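Local structure of sensory box histidine kinase/response regulator (Burkholderia thailandensis, 3MR0) at residues W23-K28 against Y113-W118; K73-H78 against A104-A109; D80-E85 against I98-Q103. The protein is probably a sensor kinase of a two-component phosphorelay, of which this chain is the PAS domain, a sensory module flanked by a C-terminal helix. All coordinates share one frame; numbering follows the deposited sequence. Where two conformers were deposited one is given.

Contact 1: W23-K28 against Y113-W118; sequences WDWNPK and YRMVGW
The indole of Trp23 lies over the backbone of Gly117, whose CA sits 4.0 Å from the centroid of the five-membered ring, a CH-pi contact made through one face. With chi1 at 57°, CG stands between the backbone N and the carbonyl carbon, which folds the ring back across the neighbouring strand instead of away from it. Having no side chain, Gly117 lets the indole settle directly on the main chain. At the ring edge, NE1 of Trp23 gives a weak hydrogen bond to Trp118 O (3.0 Å). The selenium of selenomethionine Met115 meets the same ring in its plane, SE to CH2 of Trp23 3.9 Å, while CB of Met115 touches CE3 at the edge of Trp25. The extended side chain lies between the two indoles, with SE making a Met-aromatic contact to each, at the edge of Trp23 and obliquely to Trp25, and Leu72 and His75 of helix 65-78 close over it. The backbones form an antiparallel ladder: Trp23 and Gly117 are a hydrogen-bonded pair, Trp23 N to Gly117 O 2.8 Å. On the opposite face of the sheet, Asp24 and Arg114 form a salt bridge, OD2 to NH2 3.1 Å; the guanidinium nitrogen comes in from above the carboxylate plane, and NE adds a weak bond to OD1. The chemistry is therefore divided by the sheet: Trp23, Trp25 and Met115 line one face, where both tryptophans belong to a pocket holding a polyether, whereas an ion pair ties the strands on the other.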
loop_
_atom_site.group_PDB
_atom_site.type_symbol
_atom_site.label_atom_id
_atom_site.label_comp_id
_atom_site.label_asym_id
_atom_site.label_seq_id
_atom_site.Cartn_x
_atom_site.Cartn_y
_atom_site.Cartn_z
ATOM N N TRP A 23 -2.872 -7.750 -3.312
ATOM C CA TRP A 23 -3.144 -7.039 -4.559
ATOM C C TRP A 23 -2.336 -7.594 -5.756
ATOM O O TRP A 23 -1.227 -8.084 -5.591
ATOM C CB TRP A 23 -3.003 -5.514 -4.389
ATOM C CG TRP A 23 -1.673 -4.994 -3.875
ATOM C CD1 TRP A 23 -1.350 -4.700 -2.585
ATOM C CD2 TRP A 23 -0.518 -4.657 -4.662
ATOM N NE1 TRP A 23 -0.071 -4.217 -2.515
ATOM C CE2 TRP A 23 0.467 -4.189 -3.775
ATOM C CE3 TRP A 23 -0.221 -4.716 -6.036
ATOM C CZ2 TRP A 23 1.722 -3.780 -4.206
ATOM C CZ3 TRP A 23 1.021 -4.316 -6.460
ATOM C CH2 TRP A 23 1.979 -3.850 -5.551
ATOM N N ASP A 24 -2.921 -7.552 -6.947
ATOM C CA ASP A 24 -2.274 -8.080 -8.158
ATOM C C ASP A 24 -2.524 -7.104 -9.295
ATOM O O ASP A 24 -3.655 -6.956 -9.755
ATOM C CB ASP A 24 -2.847 -9.457 -8.499
ATOM C CG ASP A 24 -2.265 -10.067 -9.792
ATOM O OD1 ASP A 24 -1.459 -9.439 -10.489
ATOM O OD2 ASP A 24 -2.630 -11.216 -10.108
ATOM N N TRP A 25 -1.465 -6.454 -9.757
ATOM C CA TRP A 25 -1.593 -5.268 -10.588
ATOM C C TRP A 25 -0.936 -5.380 -11.968
ATOM O O TRP A 25 0.193 -5.852 -12.098
ATOM C CB TRP A 25 -1.001 -4.109 -9.806
ATOM C CG TRP A 25 -1.035 -2.787 -10.451
ATOM C CD1 TRP A 25 -2.137 -2.039 -10.753
ATOM C CD2 TRP A 25 0.101 -2.012 -10.820
ATOM N NE1 TRP A 25 -1.751 -0.851 -11.305
ATOM C CE2 TRP A 25 -0.377 -0.809 -11.361
ATOM C CE3 TRP A 25 1.485 -2.226 -10.761
ATOM C CZ2 TRP A 25 0.479 0.184 -11.839
ATOM C CZ3 TRP A 25 2.331 -1.252 -11.230
ATOM C CH2 TRP A 25 1.832 -0.058 -11.761
ATOM N N ASN A 26 -1.665 -4.952 -12.994
ATOM C CA ASN A 26 -1.156 -4.952 -14.354
ATOM C C ASN A 26 -0.680 -3.558 -14.680
ATOM O O ASN A 26 -1.470 -2.616 -14.697
ATOM C CB ASN A 26 -2.226 -5.403 -15.353
ATOM C CG ASN A 26 -1.687 -5.522 -16.772
ATOM O OD1 ASN A 26 -1.260 -4.540 -17.370
ATOM N ND2 ASN A 26 -1.706 -6.730 -17.312
ATOM N N PRO A 27 0.627 -3.419 -14.915
ATOM C CA PRO A 27 1.247 -2.105 -15.108
ATOM C C PRO A 27 0.815 -1.379 -16.385
ATOM O O PRO A 27 0.765 -0.155 -16.378
ATOM C CB PRO A 27 2.753 -2.421 -15.126
ATOM C CG PRO A 27 2.878 -3.705 -14.339
ATOM C CD PRO A 27 1.636 -4.478 -14.719
ATOM N N LYS A 28 0.508 -2.091 -17.455
ATOM C CA LYS A 28 0.160 -1.401 -18.680
ATOM C C LYS A 28 -1.292 -0.896 -18.613
ATOM O O LYS A 28 -1.584 0.253 -18.954
ATOM C CB LYS A 28 0.440 -2.283 -19.906
ATOM C CG LYS A 28 0.065 -3.726 -19.719
ATOM C CD LYS A 28 0.413 -4.570 -20.943
ATOM C CE LYS A 28 1.872 -5.009 -20.930
ATOM N NZ LYS A 28 2.122 -6.215 -21.744
ATOM N N TYR A 113 4.996 -6.581 -16.704
ATOM C CA TYR A 113 3.689 -7.076 -17.117
ATOM C C TYR A 113 2.821 -7.433 -15.939
ATOM O O TYR A 113 1.628 -7.607 -16.096
ATOM C CB TYR A 113 3.801 -8.296 -18.036
ATOM C CG TYR A 113 4.503 -9.503 -17.428
ATOM C CD1 TYR A 113 3.807 -10.460 -16.698
ATOM C CD2 TYR A 113 5.861 -9.703 -17.625
ATOM C CE1 TYR A 113 4.455 -11.560 -16.170
ATOM C CE2 TYR A 113 6.503 -10.785 -17.101
ATOM C CZ TYR A 113 5.805 -11.706 -16.382
ATOM O OH TYR A 113 6.493 -12.773 -15.870
ATOM N N ARG A 114 3.409 -7.542 -14.751
ATOM C CA ARG A 114 2.642 -7.905 -13.566
ATOM C C ARG A 114 3.354 -7.372 -12.346
ATOM O O ARG A 114 4.527 -7.099 -12.408
ATOM C CB ARG A 114 2.500 -9.436 -13.470
ATOM C CG ARG A 114 1.532 -9.939 -12.413
ATOM C CD ARG A 114 1.489 -11.442 -12.398
ATOM N NE ARG A 114 0.489 -11.946 -11.463
ATOM C CZ ARG A 114 0.219 -13.236 -11.284
ATOM N NH1 ARG A 114 0.876 -14.156 -11.975
ATOM N NH2 ARG A 114 -0.706 -13.606 -10.416
HETATM N N MSE A 115 2.625 -7.213 -11.244
HETATM C CA MSE A 115 3.220 -6.889 -9.936
HETATM C C MSE A 115 2.276 -7.373 -8.802
HETATM O O MSE A 115 1.081 -7.077 -8.799
HETATM C CB MSE A 115 3.518 -5.385 -9.836
HETATM C CG MSE A 115 4.353 -5.002 -8.625
HETATM SE SE MSE A 115 4.504 -3.062 -8.395
HETATM C CE MSE A 115 5.641 -2.999 -6.811
ATOM N N VAL A 116 2.820 -8.121 -7.850
ATOM C CA VAL A 116 1.993 -8.689 -6.790
ATOM C C VAL A 116 2.487 -8.253 -5.428
ATOM O O VAL A 116 3.687 -8.192 -5.193
ATOM C CB VAL A 116 1.992 -10.216 -6.826
ATOM C CG1 VAL A 116 1.000 -10.750 -5.809
ATOM C CG2 VAL A 116 1.644 -10.708 -8.216
ATOM N N GLY A 117 1.565 -7.965 -4.522
ATOM C CA GLY A 117 1.955 -7.535 -3.202
ATOM C C GLY A 117 0.813 -7.494 -2.224
ATOM O O GLY A 117 -0.256 -8.048 -2.443
ATOM N N TRP A 118 1.056 -6.834 -1.109
ATOM C CA TRP A 118 0.070 -6.756 -0.055
ATOM C C TRP A 118 0.023 -5.368 0.568
ATOM O O TRP A 118 0.878 -4.518 0.313
ATOM C CB TRP A 118 0.361 -7.809 1.017
ATOM C CG TRP A 118 1.812 -7.895 1.513
ATOM C CD1 TRP A 118 2.754 -8.814 1.126
ATOM C CD2 TRP A 118 2.454 -7.075 2.508
ATOM N NE1 TRP A 118 3.925 -8.606 1.793
ATOM C CE2 TRP A 118 3.776 -7.545 2.649
ATOM C CE3 TRP A 118 2.047 -5.975 3.282
ATOM C CZ2 TRP A 118 4.689 -6.964 3.523
ATOM C CZ3 TRP A 118 2.956 -5.391 4.152
ATOM C CH2 TRP A 118 4.263 -5.889 4.266
HETATM O O HOH W 1 -1.073 -8.287 -14.784
#

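Contact 2: K73-H78 against A104-A109; sequences KAHLEH and ALWNSA
NE2 of His75 accepts the backbone N-H of Ala104 at 2.8 Å, the donor lying almost exactly in the imidazole plane (3° out of it). Because NE2 is the acceptor here, it should carry no proton; ND1, at the other side of the ring, is hydrogen-bonded to the carbonyl O of Asp80, which suits a neutral histidine protonated on ND1. Two main-chain groups therefore hold the ring at both nitrogens and fix its rotation. The side chain gets there with CG trans to its own backbone N (chi1 -177°), which carries the imidazole from the helix across to the start of segment 104-109. CB of Ala104 packs close to the same edge, 3.5 Å from His75 CD2, and is met from the helix by CD2 of Leu76 at 3.6 Å. Trp106, two residues further along the strand, points its indole back at the helix. Its NE1 donates to Leu76 O at 3.2 Å, approaching from above the carbonyl plane and not along a lone pair, while CZ2 stands 3.4 Å from His75 O. CZ2 of the indole is also placed over one face of the imidazole, near its rim; the planes are inclined at 46° and the pair is oblique, neither stacked nor edge-to-face. Methyl CB of Ala104 sits over a face of that indole near its rim. Met115 adds apolar cover to His75 from the adjoining strand, and a polyether molecule binds beside Trp106. The last turn of helix 65-78 is thus fastened to strand 95-106 through one histidine and one tryptophan, the packing of a helix against the antiparallel sheet of a PAS fold.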
loop_
_atom_site.group_PDB
_atom_site.type_symbol
_atom_site.label_atom_id
_atom_site.label_comp_id
_atom_site.label_asym_id
_atom_site.label_seq_id
_atom_site.Cartn_x
_atom_site.Cartn_y
_atom_site.Cartn_z
ATOM N N LYS A 73 8.187 3.904 -9.454
ATOM C CA LYS A 73 9.114 4.096 -10.564
ATOM C C LYS A 73 10.492 3.480 -10.294
ATOM O O LYS A 73 11.034 2.771 -11.119
ATOM C CB LYS A 73 9.252 5.583 -10.840
ATOM C CG LYS A 73 10.146 5.914 -12.015
ATOM C CD LYS A 73 10.123 7.401 -12.284
ATOM C CE LYS A 73 11.229 7.829 -13.222
ATOM N NZ LYS A 73 11.508 9.281 -13.007
ATOM N N ALA A 74 11.059 3.748 -9.130
ATOM C CA ALA A 74 12.334 3.169 -8.773
ATOM C C ALA A 74 12.270 1.639 -8.860
ATOM O O ALA A 74 13.260 0.981 -9.204
ATOM C CB ALA A 74 12.746 3.627 -7.381
ATOM N N HIS A 75 11.104 1.079 -8.547
ATOM C CA HIS A 75 10.899 -0.376 -8.641
ATOM C C HIS A 75 10.761 -0.816 -10.087
ATOM O O HIS A 75 11.503 -1.675 -10.553
ATOM C CB HIS A 75 9.678 -0.852 -7.839
ATOM C CG HIS A 75 9.492 -2.341 -7.857
ATOM N ND1 HIS A 75 10.348 -3.205 -7.211
ATOM C CD2 HIS A 75 8.564 -3.119 -8.463
ATOM C CE1 HIS A 75 9.950 -4.450 -7.406
ATOM N NE2 HIS A 75 8.869 -4.425 -8.165
ATOM N N LEU A 76 9.807 -0.227 -10.797
ATOM C CA LEU A 76 9.524 -0.661 -12.164
ATOM C C LEU A 76 10.675 -0.396 -13.131
ATOM O O LEU A 76 10.747 -1.026 -14.180
ATOM C CB LEU A 76 8.235 -0.045 -12.702
ATOM C CG LEU A 76 6.975 -0.467 -11.960
ATOM C CD1 LEU A 76 5.734 0.231 -12.548
ATOM C CD2 LEU A 76 6.838 -1.986 -11.967
ATOM N N GLU A 77 11.565 0.529 -12.786
ATOM C CA GLU A 77 12.675 0.862 -13.666
ATOM C C GLU A 77 14.030 0.396 -13.187
ATOM O O GLU A 77 14.848 -0.033 -13.983
ATOM C CB GLU A 77 12.747 2.366 -13.891
ATOM C CG GLU A 77 11.666 2.902 -14.780
ATOM C CD GLU A 77 11.770 4.399 -14.915
ATOM O OE1 GLU A 77 12.830 4.940 -14.555
ATOM O OE2 GLU A 77 10.796 5.037 -15.357
ATOM N N HIS A 78 14.312 0.522 -11.901
ATOM C CA HIS A 78 15.655 0.209 -11.443
ATOM C C HIS A 78 15.634 -1.092 -10.696
ATOM O O HIS A 78 16.662 -1.605 -10.288
ATOM C CB HIS A 78 16.212 1.348 -10.608
ATOM C CG HIS A 78 16.525 2.563 -11.420
ATOM N ND1 HIS A 78 15.939 3.789 -11.195
ATOM C CD2 HIS A 78 17.338 2.732 -12.489
ATOM C CE1 HIS A 78 16.393 4.665 -12.071
ATOM N NE2 HIS A 78 17.242 4.048 -12.872
ATOM N N ALA A 104 7.355 -6.711 -8.896
ATOM C CA ALA A 104 6.979 -6.705 -10.296
ATOM C C ALA A 104 7.620 -7.877 -11.062
ATOM O O ALA A 104 8.585 -8.481 -10.600
ATOM C CB ALA A 104 7.387 -5.381 -10.914
ATOM N N LEU A 105 7.069 -8.179 -12.233
ATOM C CA LEU A 105 7.632 -9.166 -13.142
ATOM C C LEU A 105 7.840 -8.467 -14.459
ATOM O O LEU A 105 6.941 -7.773 -14.931
ATOM C CB LEU A 105 6.668 -10.340 -13.321
ATOM C CG LEU A 105 6.445 -11.194 -12.080
ATOM C CD1 LEU A 105 5.050 -11.748 -12.099
ATOM C CD2 LEU A 105 7.473 -12.303 -11.968
ATOM N N TRP A 106 9.025 -8.650 -15.043
ATOM C CA TRP A 106 9.396 -8.026 -16.318
ATOM C C TRP A 106 9.611 -9.050 -17.411
ATOM O O TRP A 106 10.081 -10.160 -17.152
ATOM C CB TRP A 106 10.703 -7.260 -16.169
ATOM C CG TRP A 106 10.661 -6.191 -15.167
ATOM C CD1 TRP A 106 10.320 -4.877 -15.374
ATOM C CD2 TRP A 106 10.981 -6.315 -13.784
ATOM N NE1 TRP A 106 10.410 -4.180 -14.191
ATOM C CE2 TRP A 106 10.807 -5.039 -13.197
ATOM C CE3 TRP A 106 11.410 -7.379 -12.975
ATOM C CZ2 TRP A 106 11.041 -4.804 -11.838
ATOM C CZ3 TRP A 106 11.623 -7.137 -11.611
ATOM C CH2 TRP A 106 11.444 -5.867 -11.068
ATOM N N ASN A 107 9.286 -8.668 -18.638
ATOM C CA ASN A 107 9.574 -9.525 -19.775
ATOM C C ASN A 107 11.049 -9.349 -20.162
ATOM O O ASN A 107 11.790 -8.658 -19.465
ATOM C CB ASN A 107 8.591 -9.272 -20.923
ATOM C CG ASN A 107 8.810 -7.949 -21.606
ATOM O OD1 ASN A 107 9.783 -7.262 -21.346
ATOM N ND2 ASN A 107 7.911 -7.594 -22.506
ATOM N N SER A 108 11.495 -9.993 -21.238
ATOM C CA SER A 108 12.913 -9.919 -21.593
ATOM C C SER A 108 13.299 -8.533 -22.104
ATOM O O SER A 108 14.481 -8.199 -22.205
ATOM C CB SER A 108 13.288 -10.991 -22.603
ATOM O OG SER A 108 12.513 -10.902 -23.780
ATOM N N ALA A 109 12.291 -7.727 -22.416
ATOM C CA ALA A 109 12.506 -6.352 -22.835
ATOM C C ALA A 109 12.656 -5.365 -21.660
ATOM O O ALA A 109 12.781 -4.169 -21.883
ATOM C CB ALA A 109 11.380 -5.921 -23.755
#

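Contact 3: D80-E85 against I98-Q103; sequences DTYDVE and IQSRGQ
The antiparallel hairpin of strands 82-89 and 95-106 forms one margin of the PAS sheet, and here its two arms pair directly. Val84 and Ser100 make a hydrogen-bonded pair, with Val84 O accepting Ser100 N at 2.7 Å and Val84 N donating to Ser100 O. On one face Asp83 divides its carboxylate between two neighbours of the other strand. OD1 takes a nearly straight bond from NE2 of Gln99 (3.0 Å, 171°), received on the syn side, with the donor in the amide plane. In the conformer given here, OD2 forms a salt bridge with Arg101 NE at 2.7 Å, although both of its N-H contacts, from NE and NH2, are bent and weak; a bend at chi3 (-66°) turns this copy of the guanidinium back alongside Asp83. Next to them CG of Glu85 packs on CB of Gln99 at 3.8 Å, and OE2 of Glu85 is salt-bridged to Arg125 of the C-terminal helix. The other face carries Tyr82, whose CE2 edge lies 3.7 Å from Ser100 OG; a water joins Tyr82 OH and Ser100 OG, both of which line the polyether pocket. A second water takes the N-H of Tyr82 and donates to Gly102 O. The Gln99 amide above all thus knits the strands on the Asp83 face, probably favouring an ionised carboxylate there, while the pocket face keeps a hydrated pair of hydroxyls.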
loop_
_atom_site.group_PDB
_atom_site.type_symbol
_atom_site.label_atom_id
_atom_site.label_comp_id
_atom_site.label_asym_id
_atom_site.label_seq_id
_atom_site.Cartn_x
_atom_site.Cartn_y
_atom_site.Cartn_z
ATOM N N ASP A 80 14.646 -1.472 -7.864
ATOM C CA ASP A 80 14.777 -1.200 -6.432
ATOM C C ASP A 80 13.565 -1.708 -5.692
ATOM O O ASP A 80 12.459 -1.717 -6.243
ATOM C CB ASP A 80 14.896 0.296 -6.154
ATOM C CG ASP A 80 16.308 0.823 -6.338
ATOM O OD1 ASP A 80 17.207 0.030 -6.725
ATOM O OD2 ASP A 80 16.505 2.040 -6.090
ATOM N N THR A 81 13.772 -2.091 -4.432
ATOM C CA THR A 81 12.710 -2.653 -3.596
ATOM C C THR A 81 11.487 -1.728 -3.505
ATOM O O THR A 81 11.618 -0.501 -3.432
ATOM C CB THR A 81 13.255 -2.976 -2.192
ATOM O OG1 THR A 81 14.212 -4.037 -2.294
ATOM C CG2 THR A 81 12.150 -3.397 -1.267
ATOM N N TYR A 82 10.296 -2.321 -3.546
ATOM C CA TYR A 82 9.068 -1.580 -3.279
ATOM C C TYR A 82 8.520 -1.979 -1.915
ATOM O O TYR A 82 8.046 -3.106 -1.713
ATOM C CB TYR A 82 8.027 -1.784 -4.382
ATOM C CG TYR A 82 6.817 -0.896 -4.242
ATOM C CD1 TYR A 82 6.865 0.447 -4.600
ATOM C CD2 TYR A 82 5.620 -1.397 -3.745
ATOM C CE1 TYR A 82 5.752 1.263 -4.462
ATOM C CE2 TYR A 82 4.499 -0.586 -3.615
ATOM C CZ TYR A 82 4.566 0.735 -3.969
ATOM O OH TYR A 82 3.438 1.520 -3.830
ATOM N N ASP A 83 8.597 -1.027 -0.984
ATOM C CA ASP A 83 8.148 -1.198 0.396
ATOM C C ASP A 83 7.969 0.175 1.020
ATOM O O ASP A 83 8.913 0.773 1.522
ATOM C CB ASP A 83 9.179 -2.015 1.184
ATOM C CG ASP A 83 8.712 -2.360 2.578
ATOM O OD1 ASP A 83 7.942 -1.584 3.168
ATOM O OD2 ASP A 83 9.130 -3.417 3.087
ATOM N N VAL A 84 6.760 0.697 0.971
ATOM C CA VAL A 84 6.567 2.063 1.413
ATOM C C VAL A 84 5.460 2.118 2.439
ATOM O O VAL A 84 4.632 1.214 2.506
ATOM C CB VAL A 84 6.230 3.019 0.228
ATOM C CG1 VAL A 84 7.454 3.299 -0.590
ATOM C CG2 VAL A 84 5.100 2.447 -0.653
ATOM N N GLU A 85 5.450 3.179 3.232
ATOM C CA GLU A 85 4.333 3.444 4.093
ATOM C C GLU A 85 3.723 4.766 3.690
ATOM O O GLU A 85 4.431 5.733 3.418
ATOM C CB GLU A 85 4.767 3.414 5.559
ATOM C CG GLU A 85 5.237 2.019 5.967
ATOM C CD GLU A 85 5.535 1.875 7.452
ATOM O OE1 GLU A 85 5.774 2.896 8.129
ATOM O OE2 GLU A 85 5.522 0.719 7.929
ATOM N N ILE A 98 -1.035 2.744 5.572
ATOM C CA ILE A 98 -0.750 1.375 5.169
ATOM C C ILE A 98 0.744 1.226 4.870
ATOM O O ILE A 98 1.403 2.179 4.430
ATOM C CB ILE A 98 -1.561 0.951 3.901
ATOM C CG1 ILE A 98 -1.347 1.936 2.736
ATOM C CG2 ILE A 98 -3.036 0.794 4.212
ATOM C CD1 ILE A 98 -2.048 1.516 1.432
ATOM N N GLN A 99 1.279 0.034 5.115
ATOM C CA GLN A 99 2.554 -0.367 4.515
ATOM C C GLN A 99 2.224 -1.175 3.253
ATOM O O GLN A 99 1.376 -2.066 3.301
ATOM C CB GLN A 99 3.377 -1.220 5.480
ATOM C CG GLN A 99 4.628 -1.791 4.848
ATOM C CD GLN A 99 5.347 -2.768 5.750
ATOM O OE1 GLN A 99 4.732 -3.382 6.622
ATOM N NE2 GLN A 99 6.647 -2.936 5.530
ATOM N N SER A 100 2.855 -0.839 2.126
ATOM C CA SER A 100 2.636 -1.566 0.864
ATOM C C SER A 100 3.963 -2.132 0.378
ATOM O O SER A 100 4.956 -1.406 0.265
ATOM C CB SER A 100 1.991 -0.677 -0.207
ATOM O OG SER A 100 1.630 -1.405 -1.365
ATOM N N ARG A 101 3.960 -3.426 0.073
ATOM C CA ARG A 101 5.149 -4.139 -0.395
ATOM C C ARG A 101 4.782 -5.013 -1.591
ATOM O O ARG A 101 3.736 -5.644 -1.610
ATOM C CB ARG A 101 5.727 -4.993 0.737
ATOM C CG ARG A 101 7.032 -5.679 0.422
ATOM C CD ARG A 101 7.505 -6.542 1.604
ATOM N NE ARG A 101 7.858 -5.759 2.795
ATOM C CZ ARG A 101 8.423 -6.269 3.893
ATOM N NH1 ARG A 101 8.700 -7.561 3.964
ATOM N NH2 ARG A 101 8.708 -5.484 4.921
ATOM N N GLY A 102 5.646 -5.053 -2.591
ATOM C CA GLY A 102 5.314 -5.760 -3.806
ATOM C C GLY A 102 6.498 -6.010 -4.703
ATOM O O GLY A 102 7.563 -5.437 -4.517
ATOM N N GLN A 103 6.274 -6.877 -5.684
ATOM C CA GLN A 103 7.310 -7.331 -6.583
ATOM C C GLN A 103 6.729 -7.438 -7.975
ATOM O O GLN A 103 5.743 -8.156 -8.199
ATOM C CB GLN A 103 7.847 -8.691 -6.158
ATOM C CG GLN A 103 8.915 -9.235 -7.110
ATOM C CD GLN A 103 10.157 -8.361 -7.134
ATOM O OE1 GLN A 103 10.787 -8.171 -6.111
ATOM N NE2 GLN A 103 10.502 -7.817 -8.290
HETATM O O HOH W 2 1.189 0.449 -2.965
HETATM O O HOH W 3 10.005 -5.056 -3.783
#

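Contact 1 pairs strand 21-25 with strand 112-121, contact 3 pairs strands 82-89 and 95-106, and contact 2 sets the end of helix 65-78 against strand 95-106. Along the chain they nest: contact 3 lies inside the loop closed by contact 2, and contact 2 inside that of contact 1. Their centres are 11 Å (contacts 1 and 2), 12 Å (1 and 3) and 14 Å (2 and 3) apart. Strands 95-106 and 112-121 are neighbours, so all three contacts reach one sheet, contact 2 from the helix packed on it. Met115 of contact 1 touches both His75 and Tyr82, bringing strand, helix and hairpin together beside the polyether pocket of this PAS domain.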